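Local coordinates for lipoate-protein ligase 1 (Plasmodium falciparum, PDB 5T8U), which belongs to the lipoate-protein ligase A/B family and holds lipoic acid in a pocket formed by its catalytic domain, at residues L28-F31 with L32-Y36; I221-F224 with T225-Y228; K260-N263 with L264-W268; V344-K347 with N348-D351. One frame throughout, in Å; residues are numbered along the deposited sequence.

How the contacts relate
Four local contacts, met in numerical order along the chain, illustrate how helix ends, three C-terminal and one N-terminal, are fixed. Contacts 1 and 2 occupy the ends of helices 22-34 and 213-227, both packed on the large mixed sheet of the catalytic domain; their centres are 22 Å apart. Contact 3, at the end of helix 256-266, is centred 15 Å from contact 1 and touches it where Y261 packs against N30. Contact 4, at the start of helix 347-357 in the C-terminal family region, is centred 28 to 34 Å from the others. In contact 1 the E29 side chain is about 6 Å from the bound lipoic acid, whereas contacts 3 and 4 lie at the surface.

Contact 1: L28-F31 with L32-Y36; sequences LENF and LLNNY
The F31 ring carries the amide of N35 on one face. Atom ND2 of N35 sits over the ring centre, 3.3 Å above the plane of F31, and the amide is tilted only 29° from that plane, so it lies more nearly flat on the ring than with an N-H aimed straight down. The same nitrogen is held by a real acceptor: N35 ND2 donates to F31 O at 3.0 Å, in the carbonyl plane and on a lone pair. One amide group thus closes back on both the backbone and the side chain of the residue four positions earlier, which fixes its rotation. The first torsion of N35 (chi1 -65°) folds CG back beside the backbone N, bringing the amide over F31. Outside the segments, Y42 meets the phenylalanine ring edge-to-face.

The amides of N30 and N34 lie near each other with planes 71° apart, on the flank that Y261 covers; which way each is turned is doubtful.

This is the C-terminal part of helix 22-34, buried between the central sheet of the catalytic domain and helix 256-266. Regular bonds run through it, L32 N to L28 O and L33 N to E29 O, each 2.9 Å long. L32 also packs its branch point on the turn below, CG standing 3.2 Å from L28 O, while its side chain touches F57 of strand 55-59. From the sheet-facing side E29 reaches inward: OE2 is hydrogen-bonded to T109 OG1, and the E29 side chain, itself about 6 Å from the lipoic acid, touches W59 and H166 of the pocket.

Contact 2: I221-F224 with T225-Y228; sequences IKEF and TKFY
F224 and Y228 meet as a T-shaped aromatic pair, the edge of the tyrosine turned toward the face of the phenylalanine. Their planes are 76° apart, and the closest ring carbons, F224 CE1 and Y228 CE2, approach to 3.3 Å. One turn links their backbones, Y228 N donating to F224 O at 3.0 Å. Y228 is the first residue to leave helical geometry at the end of helix 213-227; its CG, folded beside its own backbone N (chi1 -69°), turns the ring back toward F224. One face of the tyrosine ring is covered by F227, whose CD1 lies 3.5 Å above the centre of the Y228 ring.

Further back, T225 OG1 donates to I221 O at 3.2 Å, from above the carbonyl plane, beside the usual bond from T225 N. K226 runs alongside E223 in a long salt bridge, NZ to OE1 3.6 Å.

Beyond this shell, N112 bonds Y228 OH, P54 touches both rings of the T-shaped pair, and N130 of helix 117-132 bonds E223 OE1. The carboxylate therefore depends chiefly on the neighbouring helix, and K226 probably adds a modest electrostatic term, whereas I221 O is doubly gripped and the aromatic pair needs no charge.

Contact 3: K260-N263 with L264-W268; sequences KYYN and LLKDW
L265 N donates to Y261 O at 2.9 Å along an almost straight bond, 172° at the hydrogen. The leucine follows its own amide onto the same carbonyl: CG lies 3.2 Å from Y261 O, because chi1 (-57°) sets CG beside the backbone N and back over the preceding turn. The neighbouring bond of L264 N to K260 O has the same length.

On another flank the side chain of K266 crosses the ring of Y262 at a slant. Its chain is extended beyond CG, and K266 CD comes to 3.6 Å from Y262 CE2, an oblique approach of methylenes to aromatic carbon. At the far end K266 NZ reaches Y262 OH at 3.3 Å, a weak hydrogen bond; with K266 exposed, this is a surface pairing.

The last turn hands over directly to another helix. D267 is the first residue out of helix 256-266, its N donating to L264 O at 3.0 Å and only weakly to N263 O, and it is also the N-cap of helix 268-271, with OD1 in a weak bond to D269 N. One aspartate thereby serves a helix end and a helix start.

Among its neighbours the segment packs against helix 22-34, where Y261 rests on N30 and N34, and Y262 and L265 on S27, while W270 of helix 268-271 covers L264 and L265.

Contact 4: V344-K347 with N348-D351; sequences VENK and NYLD
N346 and Y349 form the tight part of this contact, at the start of helix 347-357. The amide of N346 lies over one face of the tyrosine ring, ND2 standing 3.0 Å above its centre with the two planes 26° apart, the amide nitrogen laid closely over the ring face. The oxygen of the same amide does a second job: Y349 N donates to N346 OD1 at 3.2 Å in a nearly straight bond, 171° at the hydrogen. The donor stands above the carbonyl plane, well away from the lone pairs, which is how the amide can stay laid against the ring while its oxygen caps the helix. N346 is thus a classic asparagine N-cap, satisfying a backbone N-H of the first turn that has no helical carbonyl behind it. Its CG extends away from its own backbone N (chi1 -167°), toward that turn. A weaker bond from L350 N to N346 O, 3.4 Å, starts the regular pattern, and D351 N to K347 O at 2.9 Å continues it.

The opposite character appears at K347, N348 and D351, which are exposed. Here the placement of the D351 carboxylate, close to K347 O, is doubtful.

V344 closes the buried side, CG2 meeting L350 CD2 at 3.8 Å. Around this apolar patch, H319 of helix 314-321 touches V344, and L316 and L320 of that helix touch L350, while the Y349 ring meets F288, between strands 280-286 and 289-297 of the C-terminal sheet.

Contact 1: L28-F31 with L32-Y36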
loop_
_atom_site.group_PDB
_atom_site.type_symbol
_atom_site.label_atom_id
_atom_site.label_comp_id
_atom_site.label_asym_id
_atom_site.label_seq_id
_atom_site.Cartn_x
_atom_site.Cartn_y
_atom_site.Cartn_z
ATOM N N LEU A 28 11.888 5.288 1.677
ATOM C CA LEU A 28 12.672 4.136 1.239
ATOM C C LEU A 28 11.877 3.280 0.263
ATOM O O LEU A 28 12.361 2.936 -0.821
ATOM C CB LEU A 28 13.103 3.304 2.448
ATOM C CG LEU A 28 14.201 3.880 3.342
ATOM C CD1 LEU A 28 14.315 3.066 4.622
ATOM C CD2 LEU A 28 15.539 3.912 2.613
ATOM N N GLU A 29 10.648 2.921 0.639
ATOM C CA GLU A 29 9.797 2.102 -0.218
ATOM C C GLU A 29 9.630 2.734 -1.594
ATOM O O GLU A 29 9.810 2.073 -2.625
ATOM C CB GLU A 29 8.439 1.913 0.460
ATOM C CG GLU A 29 7.488 0.990 -0.268
ATOM C CD GLU A 29 6.129 0.935 0.397
ATOM O OE1 GLU A 29 5.610 2.007 0.778
ATOM O OE2 GLU A 29 5.585 -0.177 0.552
ATOM N N ASN A 30 9.280 4.023 -1.629
ATOM C CA ASN A 30 9.091 4.699 -2.908
ATOM C C ASN A 30 10.384 4.746 -3.709
ATOM O O ASN A 30 10.351 4.680 -4.943
ATOM C CB ASN A 30 8.556 6.112 -2.680
ATOM C CG ASN A 30 8.005 6.734 -3.948
ATOM O OD1 ASN A 30 7.551 6.031 -4.850
ATOM N ND2 ASN A 30 8.046 8.059 -4.024
ATOM N N PHE A 31 11.529 4.859 -3.033
ATOM C CA PHE A 31 12.801 4.877 -3.748
ATOM C C PHE A 31 13.108 3.512 -4.348
ATOM O O PHE A 31 13.673 3.421 -5.443
ATOM C CB PHE A 31 13.926 5.317 -2.813
ATOM C CG PHE A 31 15.224 5.586 -3.518
ATOM C CD1 PHE A 31 15.579 6.876 -3.875
ATOM C CD2 PHE A 31 16.084 4.548 -3.832
ATOM C CE1 PHE A 31 16.770 7.125 -4.527
ATOM C CE2 PHE A 31 17.275 4.792 -4.484
ATOM C CZ PHE A 31 17.618 6.081 -4.832
ATOM N N LEU A 32 12.745 2.439 -3.645
ATOM C CA LEU A 32 12.943 1.100 -4.186
ATOM C C LEU A 32 12.032 0.857 -5.381
ATOM O O LEU A 32 12.463 0.290 -6.393
ATOM C CB LEU A 32 12.697 0.054 -3.099
ATOM C CG LEU A 32 13.574 0.176 -1.850
ATOM C CD1 LEU A 32 13.010 -0.665 -0.718
ATOM C CD2 LEU A 32 15.003 -0.226 -2.156
ATOM N N LEU A 33 10.771 1.285 -5.287
ATOM C CA LEU A 33 9.854 1.134 -6.412
ATOM C C LEU A 33 10.317 1.944 -7.619
ATOM O O LEU A 33 10.253 1.465 -8.757
ATOM C CB LEU A 33 8.443 1.553 -5.999
ATOM C CG LEU A 33 7.423 1.696 -7.133
ATOM C CD1 LEU A 33 7.335 0.424 -7.963
ATOM C CD2 LEU A 33 6.056 2.060 -6.578
ATOM N N ASN A 34 10.779 3.172 -7.396
ATOM C CA ASN A 34 11.159 4.060 -8.488
ATOM C C ASN A 34 12.586 3.845 -8.980
ATOM O O ASN A 34 12.997 4.505 -9.940
ATOM C CB ASN A 34 10.978 5.520 -8.061
ATOM C CG ASN A 34 9.518 5.928 -7.986
ATOM O OD1 ASN A 34 9.063 6.477 -6.982
ATOM N ND2 ASN A 34 8.775 5.658 -9.053
ATOM N N ASN A 35 13.349 2.945 -8.355
ATOM C CA ASN A 35 14.701 2.634 -8.809
ATOM C C ASN A 35 14.944 1.130 -8.814
ATOM O O ASN A 35 16.078 0.680 -8.623
ATOM C CB ASN A 35 15.748 3.334 -7.939
ATOM C CG ASN A 35 15.689 4.843 -8.060
ATOM O OD1 ASN A 35 16.252 5.425 -8.987
ATOM N ND2 ASN A 35 15.009 5.487 -7.118
ATOM N N TYR A 36 13.888 0.348 -9.035
ATOM C CA TYR A 36 13.951 -1.109 -9.038
ATOM C C TYR A 36 15.124 -1.628 -9.862
ATOM O O TYR A 36 16.098 -2.148 -9.306
ATOM C CB TYR A 36 12.623 -1.661 -9.566
ATOM C CG TYR A 36 12.516 -3.167 -9.638
ATOM C CD1 TYR A 36 12.432 -3.937 -8.486
ATOM C CD2 TYR A 36 12.458 -3.816 -10.865
ATOM C CE1 TYR A 36 12.317 -5.313 -8.554
ATOM C CE2 TYR A 36 12.343 -5.188 -10.943
ATOM C CZ TYR A 36 12.271 -5.932 -9.787
ATOM O OH TYR A 36 12.156 -7.300 -9.869
#

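Contact 2: I221-F224 with T225-Y228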
loop_
_atom_site.group_PDB
_atom_site.type_symbol
_atom_site.label_atom_id
_atom_site.label_comp_id
_atom_site.label_asym_id
_atom_site.label_seq_id
_atom_site.Cartn_x
_atom_site.Cartn_y
_atom_site.Cartn_z
ATOM N N ILE A 221 11.631 -14.458 5.944
ATOM C CA ILE A 221 12.761 -14.459 5.018
ATOM C C ILE A 221 13.090 -15.885 4.595
ATOM O O ILE A 221 13.363 -16.157 3.416
ATOM C CB ILE A 221 13.975 -13.760 5.656
ATOM C CG1 ILE A 221 13.630 -12.309 6.013
ATOM C CG2 ILE A 221 15.173 -13.798 4.708
ATOM C CD1 ILE A 221 14.697 -11.600 6.828
ATOM N N LYS A 222 13.065 -16.820 5.549
ATOM C CA LYS A 222 13.310 -18.222 5.232
ATOM C C LYS A 222 12.358 -18.712 4.146
ATOM O O LYS A 222 12.789 -19.199 3.096
ATOM C CB LYS A 222 13.174 -19.073 6.498
ATOM C CG LYS A 222 14.421 -19.090 7.372
ATOM C CD LYS A 222 14.179 -19.843 8.672
ATOM C CE LYS A 222 15.479 -20.106 9.422
ATOM N NZ LYS A 222 15.267 -20.924 10.653
ATOM N N GLU A 223 11.049 -18.588 4.384
ATOM C CA GLU A 223 10.079 -19.066 3.403
ATOM C C GLU A 223 10.118 -18.267 2.105
ATOM O O GLU A 223 9.676 -18.772 1.069
ATOM C CB GLU A 223 8.670 -19.028 3.996
ATOM C CG GLU A 223 8.394 -20.141 4.992
ATOM C CD GLU A 223 8.429 -21.518 4.354
ATOM O OE1 GLU A 223 8.422 -22.521 5.098
ATOM O OE2 GLU A 223 8.465 -21.596 3.109
ATOM N N PHE A 224 10.632 -17.037 2.138
ATOM C CA PHE A 224 10.799 -16.253 0.918
ATOM C C PHE A 224 11.901 -16.840 0.043
ATOM O O PHE A 224 11.654 -17.282 -1.091
ATOM C CB PHE A 224 11.103 -14.801 1.304
ATOM C CG PHE A 224 11.413 -13.899 0.143
ATOM C CD1 PHE A 224 10.394 -13.309 -0.587
ATOM C CD2 PHE A 224 12.725 -13.612 -0.193
ATOM C CE1 PHE A 224 10.682 -12.464 -1.642
ATOM C CE2 PHE A 224 13.018 -12.771 -1.248
ATOM C CZ PHE A 224 11.994 -12.196 -1.974
ATOM N N THR A 225 13.130 -16.868 0.568
ATOM C CA THR A 225 14.246 -17.463 -0.160
ATOM C C THR A 225 13.908 -18.878 -0.612
ATOM O O THR A 225 14.142 -19.251 -1.768
ATOM C CB THR A 225 15.495 -17.465 0.726
ATOM O OG1 THR A 225 15.709 -16.150 1.254
ATOM C CG2 THR A 225 16.722 -17.894 -0.065
ATOM N N LYS A 226 13.350 -19.683 0.295
ATOM C CA LYS A 226 12.985 -21.052 -0.050
ATOM C C LYS A 226 11.940 -21.079 -1.156
ATOM O O LYS A 226 12.010 -21.915 -2.066
ATOM C CB LYS A 226 12.475 -21.783 1.191
ATOM C CG LYS A 226 11.827 -23.127 0.906
ATOM C CD LYS A 226 11.636 -23.919 2.190
ATOM C CE LYS A 226 10.314 -24.668 2.196
ATOM N NZ LYS A 226 10.058 -25.318 3.511
ATOM N N PHE A 227 10.960 -20.176 -1.098
ATOM C CA PHE A 227 9.951 -20.126 -2.149
ATOM C C PHE A 227 10.594 -19.874 -3.504
ATOM O O PHE A 227 10.212 -20.494 -4.502
ATOM C CB PHE A 227 8.911 -19.046 -1.848
ATOM C CG PHE A 227 7.879 -18.886 -2.935
ATOM C CD1 PHE A 227 8.086 -18.002 -3.983
ATOM C CD2 PHE A 227 6.707 -19.626 -2.912
ATOM C CE1 PHE A 227 7.142 -17.857 -4.985
ATOM C CE2 PHE A 227 5.759 -19.483 -3.912
ATOM C CZ PHE A 227 5.979 -18.598 -4.950
ATOM N N TYR A 228 11.572 -18.972 -3.562
ATOM C CA TYR A 228 12.232 -18.676 -4.828
ATOM C C TYR A 228 13.462 -19.541 -5.077
ATOM O O TYR A 228 14.243 -19.238 -5.985
ATOM C CB TYR A 228 12.605 -17.194 -4.894
ATOM C CG TYR A 228 11.397 -16.290 -5.006
ATOM C CD1 TYR A 228 10.548 -16.365 -6.105
ATOM C CD2 TYR A 228 11.102 -15.365 -4.016
ATOM C CE1 TYR A 228 9.442 -15.546 -6.210
ATOM C CE2 TYR A 228 10.001 -14.543 -4.114
ATOM C CZ TYR A 228 9.175 -14.636 -5.211
ATOM O OH TYR A 228 8.077 -13.811 -5.302
#

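Contact 3: K260-N263 with L264-W268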
loop_
_atom_site.group_PDB
_atom_site.type_symbol
_atom_site.label_atom_id
_atom_site.label_comp_id
_atom_site.label_asym_id
_atom_site.label_seq_id
_atom_site.Cartn_x
_atom_site.Cartn_y
_atom_site.Cartn_z
ATOM N N LYS A 260 13.426 14.405 -1.704
ATOM C CA LYS A 260 12.186 14.892 -2.298
ATOM C C LYS A 260 10.990 14.111 -1.766
ATOM O O LYS A 260 10.019 14.697 -1.269
ATOM C CB LYS A 260 12.266 14.786 -3.821
ATOM C CG LYS A 260 11.093 15.404 -4.568
ATOM C CD LYS A 260 10.938 14.790 -5.955
ATOM C CE LYS A 260 12.181 14.988 -6.814
ATOM N NZ LYS A 260 12.086 14.253 -8.104
ATOM N N TYR A 261 11.045 12.780 -1.864
ATOM C CA TYR A 261 9.967 11.951 -1.332
ATOM C C TYR A 261 9.721 12.250 0.142
ATOM O O TYR A 261 8.582 12.473 0.563
ATOM C CB TYR A 261 10.303 10.471 -1.522
ATOM C CG TYR A 261 10.489 10.040 -2.961
ATOM C CD1 TYR A 261 9.902 10.746 -4.004
ATOM C CD2 TYR A 261 11.248 8.920 -3.274
ATOM C CE1 TYR A 261 10.070 10.350 -5.317
ATOM C CE2 TYR A 261 11.422 8.518 -4.584
ATOM C CZ TYR A 261 10.829 9.235 -5.600
ATOM O OH TYR A 261 11.001 8.838 -6.906
ATOM N N TYR A 262 10.788 12.254 0.943
ATOM C CA TYR A 262 10.654 12.472 2.379
ATOM C C TYR A 262 9.972 13.801 2.672
ATOM O O TYR A 262 9.056 13.875 3.499
ATOM C CB TYR A 262 12.034 12.413 3.037
ATOM C CG TYR A 262 12.012 12.528 4.544
ATOM C CD1 TYR A 262 11.741 11.423 5.340
ATOM C CD2 TYR A 262 12.275 13.738 5.172
ATOM C CE1 TYR A 262 11.724 11.521 6.719
ATOM C CE2 TYR A 262 12.262 13.846 6.549
ATOM C CZ TYR A 262 11.985 12.735 7.318
ATOM O OH TYR A 262 11.970 12.840 8.689
ATOM N N ASN A 263 10.406 14.869 2.000
ATOM C CA ASN A 263 9.813 16.181 2.233
ATOM C C ASN A 263 8.349 16.205 1.810
ATOM O O ASN A 263 7.506 16.793 2.496
ATOM C CB ASN A 263 10.608 17.253 1.490
ATOM C CG ASN A 263 12.037 17.362 1.982
ATOM O OD1 ASN A 263 12.309 17.202 3.171
ATOM N ND2 ASN A 263 12.961 17.633 1.066
ATOM N N LEU A 264 8.026 15.570 0.680
ATOM C CA LEU A 264 6.635 15.502 0.244
ATOM C C LEU A 264 5.771 14.799 1.284
ATOM O O LEU A 264 4.711 15.301 1.673
ATOM C CB LEU A 264 6.546 14.786 -1.105
ATOM C CG LEU A 264 5.156 14.320 -1.551
ATOM C CD1 LEU A 264 4.170 15.477 -1.570
ATOM C CD2 LEU A 264 5.231 13.662 -2.920
ATOM N N LEU A 265 6.213 13.628 1.747
ATOM C CA LEU A 265 5.445 12.878 2.734
ATOM C C LEU A 265 5.337 13.636 4.050
ATOM O O LEU A 265 4.332 13.507 4.759
ATOM C CB LEU A 265 6.084 11.507 2.951
ATOM C CG LEU A 265 6.219 10.656 1.685
ATOM C CD1 LEU A 265 7.146 9.478 1.924
ATOM C CD2 LEU A 265 4.858 10.178 1.210
ATOM N N LYS A 266 6.356 14.426 4.392
ATOM C CA LYS A 266 6.299 15.275 5.575
ATOM C C LYS A 266 5.445 16.514 5.354
ATOM O O LYS A 266 4.962 17.100 6.328
ATOM C CB LYS A 266 7.712 15.703 5.983
ATOM C CG LYS A 266 8.087 15.378 7.417
ATOM C CD LYS A 266 9.484 15.886 7.741
ATOM C CE LYS A 266 9.899 15.536 9.161
ATOM N NZ LYS A 266 11.297 15.966 9.453
ATOM N N ASP A 267 5.252 16.920 4.100
ATOM C CA ASP A 267 4.517 18.137 3.798
ATOM C C ASP A 267 3.086 18.053 4.323
ATOM O O ASP A 267 2.514 16.971 4.490
ATOM C CB ASP A 267 4.504 18.389 2.290
ATOM C CG ASP A 267 3.808 19.684 1.922
ATOM O OD1 ASP A 267 3.667 20.554 2.806
ATOM O OD2 ASP A 267 3.395 19.827 0.752
ATOM N N TRP A 268 2.505 19.226 4.580
ATOM C CA TRP A 268 1.146 19.295 5.101
ATOM C C TRP A 268 0.112 19.214 3.983
ATOM O O TRP A 268 -0.924 18.559 4.140
ATOM C CB TRP A 268 0.966 20.585 5.904
ATOM C CG TRP A 268 -0.363 20.685 6.579
ATOM C CD1 TRP A 268 -0.663 20.321 7.859
ATOM C CD2 TRP A 268 -1.579 21.182 6.008
ATOM N NE1 TRP A 268 -1.989 20.559 8.120
ATOM C CE2 TRP A 268 -2.574 21.088 6.999
ATOM C CE3 TRP A 268 -1.923 21.697 4.755
ATOM C CZ2 TRP A 268 -3.888 21.490 6.776
ATOM C CZ3 TRP A 268 -3.228 22.096 4.535
ATOM C CH2 TRP A 268 -4.194 21.991 5.541
#

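Contact 4: V344-K347 with N348-D351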
loop_
_atom_site.group_PDB
_atom_site.type_symbol
_atom_site.label_atom_id
_atom_site.label_comp_id
_atom_site.label_asym_id
_atom_site.label_seq_id
_atom_site.Cartn_x
_atom_site.Cartn_y
_atom_site.Cartn_z
ATOM N N VAL A 344 -9.564 0.189 -18.916
ATOM C CA VAL A 344 -9.085 0.121 -17.545
ATOM C C VAL A 344 -8.672 -1.313 -17.226
ATOM O O VAL A 344 -8.913 -2.244 -17.994
ATOM C CB VAL A 344 -10.142 0.625 -16.542
ATOM C CG1 VAL A 344 -10.456 2.086 -16.796
ATOM C CG2 VAL A 344 -11.410 -0.216 -16.630
ATOM N N GLU A 345 -8.037 -1.480 -16.064
ATOM C CA GLU A 345 -7.663 -2.814 -15.605
ATOM C C GLU A 345 -8.900 -3.660 -15.322
ATOM O O GLU A 345 -9.006 -4.799 -15.790
ATOM C CB GLU A 345 -6.787 -2.711 -14.354
ATOM C CG GLU A 345 -5.293 -2.842 -14.612
ATOM C CD GLU A 345 -4.737 -1.727 -15.477
ATOM O OE1 GLU A 345 -5.491 -0.783 -15.797
ATOM O OE2 GLU A 345 -3.544 -1.794 -15.837
ATOM N N ASN A 346 -9.845 -3.115 -14.559
ATOM C CA ASN A 346 -11.052 -3.830 -14.152
ATOM C C ASN A 346 -12.244 -3.192 -14.859
ATOM O O ASN A 346 -12.670 -2.089 -14.498
ATOM C CB ASN A 346 -11.218 -3.785 -12.633
ATOM C CG ASN A 346 -12.271 -4.754 -12.128
ATOM O OD1 ASN A 346 -13.191 -5.125 -12.857
ATOM N ND2 ASN A 346 -12.140 -5.170 -10.873
ATOM N N LYS A 347 -12.779 -3.887 -15.864
ATOM C CA LYS A 347 -13.910 -3.361 -16.621
ATOM C C LYS A 347 -15.234 -3.569 -15.894
ATOM O O LYS A 347 -16.178 -2.802 -16.110
ATOM C CB LYS A 347 -13.955 -4.008 -18.007
ATOM C CG LYS A 347 -12.992 -3.367 -18.999
ATOM C CD LYS A 347 -12.450 -4.359 -20.019
ATOM C CE LYS A 347 -13.531 -4.858 -20.964
ATOM N NZ LYS A 347 -12.957 -5.684 -22.064
ATOM N N ASN A 348 -15.323 -4.583 -15.031
ATOM C CA ASN A 348 -16.542 -4.787 -14.252
ATOM C C ASN A 348 -16.774 -3.624 -13.294
ATOM O O ASN A 348 -17.864 -3.039 -13.258
ATOM C CB ASN A 348 -16.461 -6.107 -13.485
ATOM C CG ASN A 348 -16.330 -7.310 -14.400
ATOM O OD1 ASN A 348 -15.226 -7.774 -14.678
ATOM N ND2 ASN A 348 -17.463 -7.823 -14.870
ATOM N N TYR A 349 -15.752 -3.275 -12.509
ATOM C CA TYR A 349 -15.871 -2.140 -11.601
ATOM C C TYR A 349 -16.252 -0.872 -12.354
ATOM O O TYR A 349 -17.106 -0.106 -11.898
ATOM C CB TYR A 349 -14.560 -1.932 -10.840
ATOM C CG TYR A 349 -14.253 -2.991 -9.800
ATOM C CD1 TYR A 349 -15.055 -4.119 -9.658
ATOM C CD2 TYR A 349 -13.163 -2.856 -8.948
ATOM C CE1 TYR A 349 -14.774 -5.082 -8.706
ATOM C CE2 TYR A 349 -12.874 -3.814 -7.994
ATOM C CZ TYR A 349 -13.683 -4.924 -7.877
ATOM O OH TYR A 349 -13.398 -5.877 -6.927
ATOM N N LEU A 350 -15.633 -0.635 -13.512
ATOM C CA LEU A 350 -15.961 0.557 -14.286
ATOM C C LEU A 350 -17.414 0.533 -14.741
ATOM O O LEU A 350 -18.117 1.546 -14.650
ATOM C CB LEU A 350 -15.022 0.680 -15.486
ATOM C CG LEU A 350 -15.076 2.017 -16.232
ATOM C CD1 LEU A 350 -14.499 3.143 -15.383
ATOM C CD2 LEU A 350 -14.346 1.927 -17.561
ATOM N N ASP A 351 -17.886 -0.617 -15.233
ATOM C CA ASP A 351 -19.286 -0.730 -15.633
ATOM C C ASP A 351 -20.212 -0.392 -14.472
ATOM O O ASP A 351 -21.158 0.389 -14.623
ATOM C CB ASP A 351 -19.578 -2.136 -16.156
ATOM C CG ASP A 351 -18.895 -2.421 -17.477
ATOM O OD1 ASP A 351 -19.138 -3.505 -18.049
ATOM O OD2 ASP A 351 -18.104 -1.571 -17.934
#